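Local structure of acetyl-CoA acetyltransferase (Elizabethkingia anophelis NUHP1, 6BN2) at residues A[153-156]-A[162-165]; A[195-200]-A[221-226]; A[199-204]-A[346-351]; A[289-292]-A[297-300]. The protein probably catalyses the thiolase reaction in which two acetyl-CoA molecules are condensed to acetoacetyl-CoA and free CoA, and its reverse. All blocks are in the same frame, centred on the assembly; numbering follows the deposited sequence. Where two conformers were deposited one is given.

Interaction 1: residues A[153-156]-A[162-165]; sequences DGLT and QHMG
Leu155 O ties the two segments together: Met164 N donates to it over 2.9 Å, with an N-H...O angle of 153°. The same oxygen sits 3.4 Å from His163 CA and lies over one face of the His163 imidazole, while Met164 CG is 3.2 Å from Leu155 O. The side chains of Leu155 and His163 lie next to each other and point the same way. Leu155 CB stands over the ring face, 4.1 Å from the His163 centroid, a CH-pi contact. The imidazole reaches this place with CG anti to the backbone N (chi1 -167°), and in this conformer Gly165 N donates almost straight to His163 ND1 (2.8 Å) in the ring plane, which would steady the ring.

Toward Gln162 the fit is looser. Thr156 and His163 form a single beta bridge, Thr156 CA makes a CA-H...O contact of 3.6 Å to Gln162 O, and the exposed side chain of Gln162 turns away. Thr156 OG1 bonds back to Leu151 O.

The side chain of Leu155 lies about 7 Å from that of His356, the predicted proton acceptor, bordering the probable active site. The contact folds the loop after helix 149-155 back onto that helix's last turn, before helix 169-174 begins. Phe242 meets the His163 ring, Leu257 packs on Leu155, and Gln71 of the second subunit packs on Met164.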
loop_
_atom_site.group_PDB
_atom_site.type_symbol
_atom_site.label_atom_id
_atom_site.label_comp_id
_atom_site.label_asym_id
_atom_site.label_seq_id
_atom_site.Cartn_x
_atom_site.Cartn_y
_atom_site.Cartn_z
ATOM N N ASP A 153 -11.924 -9.657 -1.019
ATOM C CA ASP A 153 -10.719 -8.898 -1.321
ATOM C C ASP A 153 -9.474 -9.772 -1.385
ATOM O O ASP A 153 -8.485 -9.389 -2.022
ATOM C CB ASP A 153 -10.510 -7.790 -0.274
ATOM C CG ASP A 153 -11.597 -6.708 -0.317
ATOM O OD1 ASP A 153 -12.299 -6.572 -1.350
ATOM O OD2 ASP A 153 -11.733 -5.972 0.692
ATOM N N GLY A 154 -9.497 -10.930 -0.736
ATOM C CA GLY A 154 -8.294 -11.744 -0.664
ATOM C C GLY A 154 -8.227 -12.878 -1.672
ATOM O O GLY A 154 -7.198 -13.050 -2.338
ATOM N N LEU A 155 -9.307 -13.652 -1.802
ATOM C CA LEU A 155 -9.230 -14.981 -2.412
ATOM C C LEU A 155 -10.023 -15.145 -3.703
ATOM O O LEU A 155 -9.988 -16.233 -4.299
ATOM C CB LEU A 155 -9.709 -16.045 -1.415
ATOM C CG LEU A 155 -8.982 -15.982 -0.069
ATOM C CD1 LEU A 155 -9.599 -16.978 0.908
ATOM C CD2 LEU A 155 -7.493 -16.219 -0.247
ATOM N N THR A 156 -10.743 -14.127 -4.152
ATOM C CA THR A 156 -11.569 -14.242 -5.347
ATOM C C THR A 156 -10.942 -13.440 -6.481
ATOM O O THR A 156 -10.650 -12.250 -6.321
ATOM C CB THR A 156 -12.989 -13.741 -5.082
ATOM O OG1 THR A 156 -13.592 -14.565 -4.076
ATOM C CG2 THR A 156 -13.826 -13.832 -6.345
ATOM N N GLN A 162 -14.032 -16.258 -9.624
ATOM C CA GLN A 162 -13.757 -17.576 -9.076
ATOM C C GLN A 162 -12.652 -17.498 -8.030
ATOM O O GLN A 162 -11.834 -16.581 -8.021
ATOM C CB GLN A 162 -13.372 -18.548 -10.184
ATOM C CG GLN A 162 -14.515 -18.765 -11.157
ATOM C CD GLN A 162 -14.238 -19.886 -12.112
ATOM O OE1 GLN A 162 -13.730 -20.935 -11.718
ATOM N NE2 GLN A 162 -14.567 -19.675 -13.387
ATOM N N HIS A 163 -12.656 -18.484 -7.139
ATOM C CA HIS A 163 -11.670 -18.591 -6.070
ATOM C C HIS A 163 -10.297 -18.913 -6.650
ATOM O O HIS A 163 -10.189 -19.574 -7.690
ATOM C CB HIS A 163 -12.101 -19.696 -5.092
ATOM C CG HIS A 163 -11.357 -19.712 -3.788
ATOM N ND1 HIS A 163 -10.026 -20.058 -3.689
ATOM C CD2 HIS A 163 -11.783 -19.497 -2.517
ATOM C CE1 HIS A 163 -9.648 -20.011 -2.426
ATOM N NE2 HIS A 163 -10.702 -19.687 -1.690
ATOM N N MET A 164 -9.242 -18.454 -5.963
ATOM C CA MET A 164 -7.873 -18.790 -6.358
ATOM C C MET A 164 -7.688 -20.284 -6.560
ATOM O O MET A 164 -6.905 -20.701 -7.422
ATOM C CB MET A 164 -6.874 -18.316 -5.300
ATOM C CG MET A 164 -6.885 -16.814 -5.039
ATOM S SD MET A 164 -6.107 -15.836 -6.335
ATOM C CE MET A 164 -7.530 -15.449 -7.345
ATOM N N GLY A 165 -8.383 -21.100 -5.770
ATOM C CA GLY A 165 -8.254 -22.541 -5.911
ATOM C C GLY A 165 -8.701 -23.046 -7.268
ATOM O O GLY A 165 -8.223 -24.082 -7.742
#

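Interaction 2: residues A[195-200]-A[221-226]; sequences KAWSEG and FAEDEE
Trp197, in the last turn of helix 179-198, meets the loop that follows strand 219-221; the helix then ends in a Schellman motif, with Gly200 at positive phi. Glu223 and Asp224 approach the indole in two different ways. The Glu223 side chain slides past it over one face: CG stands 3.5 Å from the centroid of the Trp197 six-membered ring, almost directly over it, a close CH-pi contact. With Glu223 CG anti to the backbone N (chi1 -173°) and the chain extended beyond, the carboxylate lies nearly flat over the indole, the planes 20° apart, and Glu223 OE2 goes on to bond Tyr227 OH. Tyr227 also stacks on the indole.

Asp224 comes to the edge instead. Its carboxylate plane stands perpendicular to the ring, and Trp197 NE1 donates to Asp224 OD2 over 2.9 Å at a bent angle of 142°. The oxygen is in the indole plane, but the N-H meets the carboxylate from above its own plane. Asp224 OD2 also pairs with Arg19 in a salt bridge, and Asp224 OD1 accepts from Met22 N, so both oxygens of this buried group are engaged from strand 12-24.

Packed against the Glu223 chain and stacked with Tyr227, the indole would be restrained in its turn by that packing and the N-H bond together. For Asp224, the arginine, the indole N-H and the backbone N-H would together be expected to stabilise the negative charge away from bulk solvent.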
loop_
_atom_site.group_PDB
_atom_site.type_symbol
_atom_site.label_atom_id
_atom_site.label_comp_id
_atom_site.label_asym_id
_atom_site.label_seq_id
_atom_site.Cartn_x
_atom_site.Cartn_y
_atom_site.Cartn_z
ATOM N N LYS A 195 10.635 -31.512 10.577
ATOM C CA LYS A 195 12.053 -31.811 10.740
ATOM C C LYS A 195 12.848 -30.545 11.042
ATOM O O LYS A 195 13.690 -30.528 11.950
ATOM C CB LYS A 195 12.583 -32.509 9.483
ATOM C CG LYS A 195 14.076 -32.821 9.500
ATOM C CD LYS A 195 14.464 -33.500 8.181
ATOM C CE LYS A 195 15.894 -34.012 8.184
ATOM N NZ LYS A 195 16.869 -32.927 7.897
ATOM N N ALA A 196 12.598 -29.464 10.291
ATOM C CA ALA A 196 13.352 -28.234 10.523
ATOM C C ALA A 196 13.064 -27.671 11.912
ATOM O O ALA A 196 13.986 -27.235 12.619
ATOM C CB ALA A 196 13.025 -27.198 9.433
ATOM N N TRP A 197 11.800 -27.717 12.344
ATOM C CA TRP A 197 11.487 -27.279 13.702
ATOM C C TRP A 197 12.233 -28.125 14.727
ATOM O O TRP A 197 12.807 -27.589 15.685
ATOM C CB TRP A 197 9.971 -27.319 13.958
ATOM C CG TRP A 197 9.320 -25.986 13.634
ATOM C CD1 TRP A 197 8.557 -25.675 12.542
ATOM C CD2 TRP A 197 9.436 -24.780 14.402
ATOM N NE1 TRP A 197 8.172 -24.348 12.601
ATOM C CE2 TRP A 197 8.697 -23.783 13.734
ATOM C CE3 TRP A 197 10.071 -24.459 15.610
ATOM C CZ2 TRP A 197 8.600 -22.476 14.215
ATOM C CZ3 TRP A 197 9.975 -23.174 16.090
ATOM C CH2 TRP A 197 9.236 -22.197 15.405
ATOM N N SER A 198 12.282 -29.445 14.512
ATOM C CA SER A 198 12.922 -30.321 15.492
ATOM C C SER A 198 14.434 -30.131 15.529
ATOM O O SER A 198 15.072 -30.431 16.549
ATOM C CB SER A 198 12.596 -31.782 15.178
ATOM O OG SER A 198 13.430 -32.274 14.135
ATOM N N GLU A 199 15.025 -29.677 14.431
ATOM C CA GLU A 199 16.456 -29.444 14.326
ATOM C C GLU A 199 16.872 -28.060 14.806
ATOM O O GLU A 199 18.062 -27.741 14.751
ATOM C CB GLU A 199 16.921 -29.639 12.871
ATOM C CG GLU A 199 16.898 -31.080 12.434
ATOM C CD GLU A 199 17.095 -31.243 10.938
ATOM O OE1 GLU A 199 17.437 -32.355 10.519
ATOM O OE2 GLU A 199 16.882 -30.262 10.189
ATOM N N GLY A 200 15.938 -27.246 15.289
ATOM C CA GLY A 200 16.275 -25.909 15.719
ATOM C C GLY A 200 16.441 -24.919 14.593
ATOM O O GLY A 200 16.924 -23.807 14.829
ATOM N N PHE A 221 3.239 -17.710 22.606
ATOM C CA PHE A 221 3.101 -18.450 21.355
ATOM C C PHE A 221 4.430 -18.370 20.609
ATOM O O PHE A 221 4.825 -17.296 20.156
ATOM C CB PHE A 221 1.954 -17.872 20.526
ATOM C CG PHE A 221 1.685 -18.623 19.252
ATOM C CD1 PHE A 221 1.873 -18.019 18.018
ATOM C CD2 PHE A 221 1.239 -19.943 19.298
ATOM C CE1 PHE A 221 1.627 -18.719 16.827
ATOM C CE2 PHE A 221 0.994 -20.641 18.119
ATOM C CZ PHE A 221 1.190 -20.031 16.886
ATOM N N ALA A 222 5.151 -19.498 20.521
ATOM C CA ALA A 222 6.526 -19.470 20.035
ATOM C C ALA A 222 6.810 -20.380 18.849
ATOM O O ALA A 222 7.935 -20.362 18.332
ATOM C CB ALA A 222 7.493 -19.828 21.171
ATOM N N GLU A 223 5.837 -21.153 18.385
ATOM C CA GLU A 223 6.085 -22.132 17.341
ATOM C C GLU A 223 4.901 -22.179 16.384
ATOM O O GLU A 223 3.745 -22.090 16.813
ATOM C CB GLU A 223 6.337 -23.514 17.962
ATOM C CG GLU A 223 6.764 -24.577 16.961
ATOM C CD GLU A 223 7.241 -25.858 17.639
ATOM O OE1 GLU A 223 7.476 -25.842 18.868
ATOM O OE2 GLU A 223 7.383 -26.878 16.935
ATOM N N ASP A 224 5.202 -22.313 15.088
ATOM C CA ASP A 224 4.165 -22.481 14.073
ATOM C C ASP A 224 3.237 -23.612 14.475
ATOM O O ASP A 224 3.698 -24.671 14.900
ATOM C CB ASP A 224 4.788 -22.816 12.714
ATOM C CG ASP A 224 5.674 -21.720 12.184
ATOM O OD1 ASP A 224 5.371 -20.527 12.375
ATOM O OD2 ASP A 224 6.681 -22.054 11.545
ATOM N N GLU A 225 1.924 -23.395 14.357
ATOM C CA GLU A 225 0.997 -24.438 14.785
ATOM C C GLU A 225 0.305 -25.139 13.623
ATOM O O GLU A 225 -0.297 -26.200 13.837
ATOM C CB GLU A 225 -0.063 -23.887 15.762
ATOM C CG GLU A 225 -1.063 -22.878 15.158
ATOM C CD GLU A 225 -1.963 -22.235 16.223
ATOM O OE1 GLU A 225 -1.931 -22.653 17.402
ATOM O OE2 GLU A 225 -2.710 -21.291 15.881
ATOM N N GLU A 226 0.411 -24.609 12.402
ATOM C CA GLU A 226 -0.306 -25.208 11.282
ATOM C C GLU A 226 0.227 -26.597 10.937
ATOM O O GLU A 226 -0.549 -27.477 10.561
ATOM C CB GLU A 226 -0.227 -24.300 10.053
ATOM C CG GLU A 226 -1.189 -24.707 8.953
ATOM C CD GLU A 226 -2.636 -24.550 9.382
ATOM O OE1 GLU A 226 -3.013 -23.450 9.856
ATOM O OE2 GLU A 226 -3.401 -25.532 9.268
#

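Interaction 3: residues A[199-204]-A[346-351]; sequences EGKFKE and NVNGGA
Lys201 crosses the Asn348 amide at about a right angle, and can be followed outward atom by atom. Lys201 CB lies 3.9 Å from Asn348 ND2. With CG beside the backbone N (chi1 -74°) and the rest extended, the chain passes the amide so that Lys201 CD comes 3.7 Å from Asn348 OD1. At the tip, in this conformer, Lys201 NZ makes a weak salt bridge of 3.3 Å to Glu199 OE2 and a weak bond to a water that donates to Asn348 OD1 over 2.9 Å.

Each segment holds a type I turn, Gly200 to Lys203 and Asn346 to Gly349. The contact joins the loop leaving helix 179-198 in the N-terminal thiolase region to the loop entering helix 351-354 in the C-terminal one. A second water accepts a hydrogen bond from Asn348 ND2 (2.9 Å) and donates one to Lys201 O. Gln375, on helix 358-375, grips the same two groups, its OE1 accepting from Asn348 ND2 and its NE2 donating to Lys201 O.

Phe202 supplies the apolar part: CZ touches Asn348 CB at 3.7 Å, and Asn348 O lies at the edge of the ring, 3.4 Å from Phe202 CZ. Ring and amide planes are 80° apart.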
loop_
_atom_site.group_PDB
_atom_site.type_symbol
_atom_site.label_atom_id
_atom_site.label_comp_id
_atom_site.label_asym_id
_atom_site.label_seq_id
_atom_site.Cartn_x
_atom_site.Cartn_y
_atom_site.Cartn_z
ATOM N N GLU A 199 15.025 -29.677 14.431
ATOM C CA GLU A 199 16.456 -29.444 14.326
ATOM C C GLU A 199 16.872 -28.060 14.806
ATOM O O GLU A 199 18.062 -27.741 14.751
ATOM C CB GLU A 199 16.921 -29.639 12.871
ATOM C CG GLU A 199 16.898 -31.080 12.434
ATOM C CD GLU A 199 17.095 -31.243 10.938
ATOM O OE1 GLU A 199 17.437 -32.355 10.519
ATOM O OE2 GLU A 199 16.882 -30.262 10.189
ATOM N N GLY A 200 15.938 -27.246 15.289
ATOM C CA GLY A 200 16.275 -25.909 15.719
ATOM C C GLY A 200 16.441 -24.919 14.593
ATOM O O GLY A 200 16.924 -23.807 14.829
ATOM N N LYS A 201 16.010 -25.268 13.382
ATOM C CA LYS A 201 16.277 -24.423 12.226
ATOM C C LYS A 201 15.361 -23.216 12.122
ATOM O O LYS A 201 15.604 -22.367 11.258
ATOM C CB LYS A 201 16.195 -25.261 10.948
ATOM C CG LYS A 201 17.411 -26.172 10.802
ATOM C CD LYS A 201 17.324 -27.019 9.543
ATOM C CE LYS A 201 18.648 -27.708 9.259
ATOM N NZ LYS A 201 18.600 -28.507 8.004
ATOM N N PHE A 202 14.332 -23.097 12.979
ATOM C CA PHE A 202 13.520 -21.886 13.022
ATOM C C PHE A 202 13.760 -21.072 14.283
ATOM O O PHE A 202 13.157 -20.002 14.434
ATOM C CB PHE A 202 12.024 -22.211 12.905
ATOM C CG PHE A 202 11.615 -22.653 11.523
ATOM C CD1 PHE A 202 11.733 -21.789 10.445
ATOM C CD2 PHE A 202 11.132 -23.935 11.305
ATOM C CE1 PHE A 202 11.371 -22.196 9.142
ATOM C CE2 PHE A 202 10.759 -24.343 10.022
ATOM C CZ PHE A 202 10.881 -23.467 8.939
ATOM N N LYS A 203 14.630 -21.540 15.173
ATOM C CA LYS A 203 14.849 -20.860 16.444
ATOM C C LYS A 203 15.421 -19.462 16.238
ATOM O O LYS A 203 15.063 -18.524 16.962
ATOM C CB LYS A 203 15.774 -21.710 17.319
ATOM C CG LYS A 203 15.907 -21.205 18.741
ATOM C CD LYS A 203 14.632 -21.417 19.549
ATOM C CE LYS A 203 14.885 -21.055 21.014
ATOM N NZ LYS A 203 13.687 -21.248 21.861
ATOM N N GLU A 204 16.309 -19.299 15.260
ATOM C CA GLU A 204 16.954 -18.004 15.058
ATOM C C GLU A 204 15.962 -16.957 14.573
ATOM O O GLU A 204 15.973 -15.818 15.054
ATOM C CB GLU A 204 18.095 -18.138 14.052
ATOM C CG GLU A 204 18.855 -16.852 13.802
ATOM C CD GLU A 204 19.371 -16.216 15.089
ATOM O OE1 GLU A 204 19.930 -16.952 15.949
ATOM O OE2 GLU A 204 19.213 -14.977 15.237
ATOM N N ASN A 346 12.444 -24.789 -0.824
ATOM C CA ASN A 346 11.649 -24.837 0.413
ATOM C C ASN A 346 12.127 -25.955 1.330
ATOM O O ASN A 346 11.347 -26.813 1.759
ATOM C CB ASN A 346 10.151 -25.000 0.114
ATOM C CG ASN A 346 9.589 -23.856 -0.698
ATOM O OD1 ASN A 346 10.264 -22.864 -0.936
ATOM N ND2 ASN A 346 8.333 -23.992 -1.125
ATOM N N VAL A 347 13.436 -25.961 1.613
ATOM C CA VAL A 347 14.046 -27.127 2.260
ATOM C C VAL A 347 13.650 -27.276 3.725
ATOM O O VAL A 347 13.776 -28.385 4.277
ATOM C CB VAL A 347 15.579 -27.103 2.103
ATOM C CG1 VAL A 347 15.961 -27.076 0.609
ATOM C CG2 VAL A 347 16.203 -25.965 2.855
ATOM N N ASN A 348 13.160 -26.207 4.363
ATOM C CA ASN A 348 12.677 -26.269 5.738
ATOM C C ASN A 348 11.154 -26.339 5.807
ATOM O O ASN A 348 10.574 -26.122 6.876
ATOM C CB ASN A 348 13.176 -25.065 6.546
ATOM C CG ASN A 348 14.676 -25.102 6.796
ATOM O OD1 ASN A 348 15.345 -26.098 6.502
ATOM N ND2 ASN A 348 15.210 -24.012 7.357
ATOM N N GLY A 349 10.499 -26.640 4.694
ATOM C CA GLY A 349 9.054 -26.631 4.638
ATOM C C GLY A 349 8.544 -25.346 4.016
ATOM O O GLY A 349 9.275 -24.374 3.816
ATOM N N GLY A 350 7.259 -25.349 3.690
ATOM C CA GLY A 350 6.670 -24.186 3.049
ATOM C C GLY A 350 5.244 -23.944 3.496
ATOM O O GLY A 350 4.742 -24.624 4.391
ATOM N N ALA A 351 4.567 -23.006 2.821
ATOM C CA ALA A 351 3.270 -22.518 3.280
ATOM C C ALA A 351 2.186 -23.590 3.339
ATOM O O ALA A 351 1.228 -23.433 4.109
ATOM C CB ALA A 351 2.819 -21.361 2.379
HETATM O O HOH W 1 14.798 -21.351 8.426
HETATM O O HOH W 2 18.240 -25.843 6.085
#

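Interaction 4: residues A[289-292]-A[297-300]; sequences AAQA and TTAP
Gln291 and Thr298 cross at about a right angle, the glutamine amide reaching over the turn that carries Thr298 and Ala299. Gln291 NE2 comes 2.8 Å from Thr298 OG1, but the N-H...O angle of 130° makes this a weak hydrogen bond. The amide nitrogen has a stronger partner in Trp295 O, within the short connection between the two segments. Two torsions bring the groups together: Gln291 CG lies between its backbone N and carbonyl carbon (chi1 42°) with the chain extended beyond it, and Thr298 OG1 takes the equivalent place on its own residue (chi1 61°).

Ala299 lies under the amide. Its CB points toward Gln291 and is 4.1 Å from Gln291 NE2; Ala299 N is also near, but as two donors they do not bond. The Ala299 side chain is also about 5 Å from that of the predicted catalytic Cys386. On the other branch of the amide, a water donates to Thr298 O over 2.8 Å and more weakly to Gln291 OE1, bridging side chain and backbone. Thr298 OG1 also hydrogen-bonds a glycerol, probably from the crystallisation liquor.

The contact closes the turn that leaves central-sheet strand 281-290 and leads into helix 300-311. Lys302 of that helix touches Gln291, Ile337 of helix 328-338 and Cys171 of helix 169-174 pack on Thr298, and Ala392 of strand 391-399 lies against Ala299.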
loop_
_atom_site.group_PDB
_atom_site.type_symbol
_atom_site.label_atom_id
_atom_site.label_comp_id
_atom_site.label_asym_id
_atom_site.label_seq_id
_atom_site.Cartn_x
_atom_site.Cartn_y
_atom_site.Cartn_z
ATOM N N ALA A 289 6.945 -9.358 -12.204
ATOM C CA ALA A 289 6.440 -9.705 -13.527
ATOM C C ALA A 289 4.945 -9.965 -13.414
ATOM O O ALA A 289 4.424 -10.194 -12.325
ATOM C CB ALA A 289 7.153 -10.942 -14.097
ATOM N N ALA A 290 4.252 -9.923 -14.548
ATOM C CA ALA A 290 2.829 -10.239 -14.515
ATOM C C ALA A 290 2.410 -10.916 -15.807
ATOM O O ALA A 290 3.020 -10.719 -16.861
ATOM C CB ALA A 290 1.988 -8.968 -14.275
ATOM N N GLN A 291 1.350 -11.710 -15.722
ATOM C CA GLN A 291 0.705 -12.241 -16.914
ATOM C C GLN A 291 -0.799 -12.274 -16.650
ATOM O O GLN A 291 -1.309 -11.599 -15.744
ATOM C CB GLN A 291 1.319 -13.600 -17.292
ATOM C CG GLN A 291 1.564 -14.450 -16.107
ATOM C CD GLN A 291 2.450 -15.681 -16.359
ATOM O OE1 GLN A 291 3.393 -15.681 -17.161
ATOM N NE2 GLN A 291 2.141 -16.732 -15.652
ATOM N N ALA A 292 -1.532 -13.024 -17.473
ATOM C CA ALA A 292 -2.985 -13.043 -17.339
ATOM C C ALA A 292 -3.374 -13.375 -15.900
ATOM O O ALA A 292 -2.716 -14.206 -15.264
ATOM C CB ALA A 292 -3.598 -14.074 -18.288
ATOM N N THR A 297 -0.463 -18.291 -11.078
ATOM C CA THR A 297 0.194 -19.468 -10.511
ATOM C C THR A 297 1.608 -19.676 -11.046
ATOM O O THR A 297 2.471 -20.184 -10.320
ATOM C CB THR A 297 -0.632 -20.717 -10.814
ATOM O OG1 THR A 297 -0.910 -20.764 -12.220
ATOM C CG2 THR A 297 -1.964 -20.680 -10.054
ATOM N N THR A 298 1.848 -19.353 -12.316
ATOM C CA THR A 298 3.161 -19.555 -12.919
ATOM C C THR A 298 3.918 -18.246 -13.135
ATOM O O THR A 298 4.997 -18.248 -13.744
ATOM C CB THR A 298 3.018 -20.303 -14.245
ATOM O OG1 THR A 298 2.222 -19.519 -15.148
ATOM C CG2 THR A 298 2.347 -21.664 -14.025
ATOM N N ALA A 299 3.387 -17.127 -12.651
ATOM C CA ALA A 299 4.135 -15.880 -12.751
ATOM C C ALA A 299 5.485 -15.907 -12.026
ATOM O O ALA A 299 6.396 -15.193 -12.481
ATOM C CB ALA A 299 3.267 -14.709 -12.241
ATOM N N PRO A 300 5.694 -16.660 -10.936
ATOM C CA PRO A 300 7.050 -16.686 -10.357
ATOM C C PRO A 300 8.091 -17.152 -11.351
ATOM O O PRO A 300 9.234 -16.677 -11.312
ATOM C CB PRO A 300 6.905 -17.655 -9.167
ATOM C CG PRO A 300 5.460 -17.435 -8.733
ATOM C CD PRO A 300 4.738 -17.372 -10.066
HETATM O O HOH W 3 5.521 -18.195 -16.536
#

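Overall arrangement
Interactions 2 and 3 form one patch, their centres 7 Å apart: they share Glu199 and Gly200 at the end of helix 179-198, and Ala196 packs on both Phe202 and Asn348. Interaction 1, first along the chain, lies across the chain's centre from interaction 3, their centres about 28 Å apart. Interaction 4, on sheet strand 281-290, is nested within the loop closed by interaction 3; its centre is about 16 Å from that of interaction 1. Interactions 1 and 2 belong to the N-terminal thiolase region, interaction 4 to the C-terminal one. Interactions 2 and 3 thus tie the end of helix 179-198 to both, while 1 and 4 lie where the second subunit meets the chain.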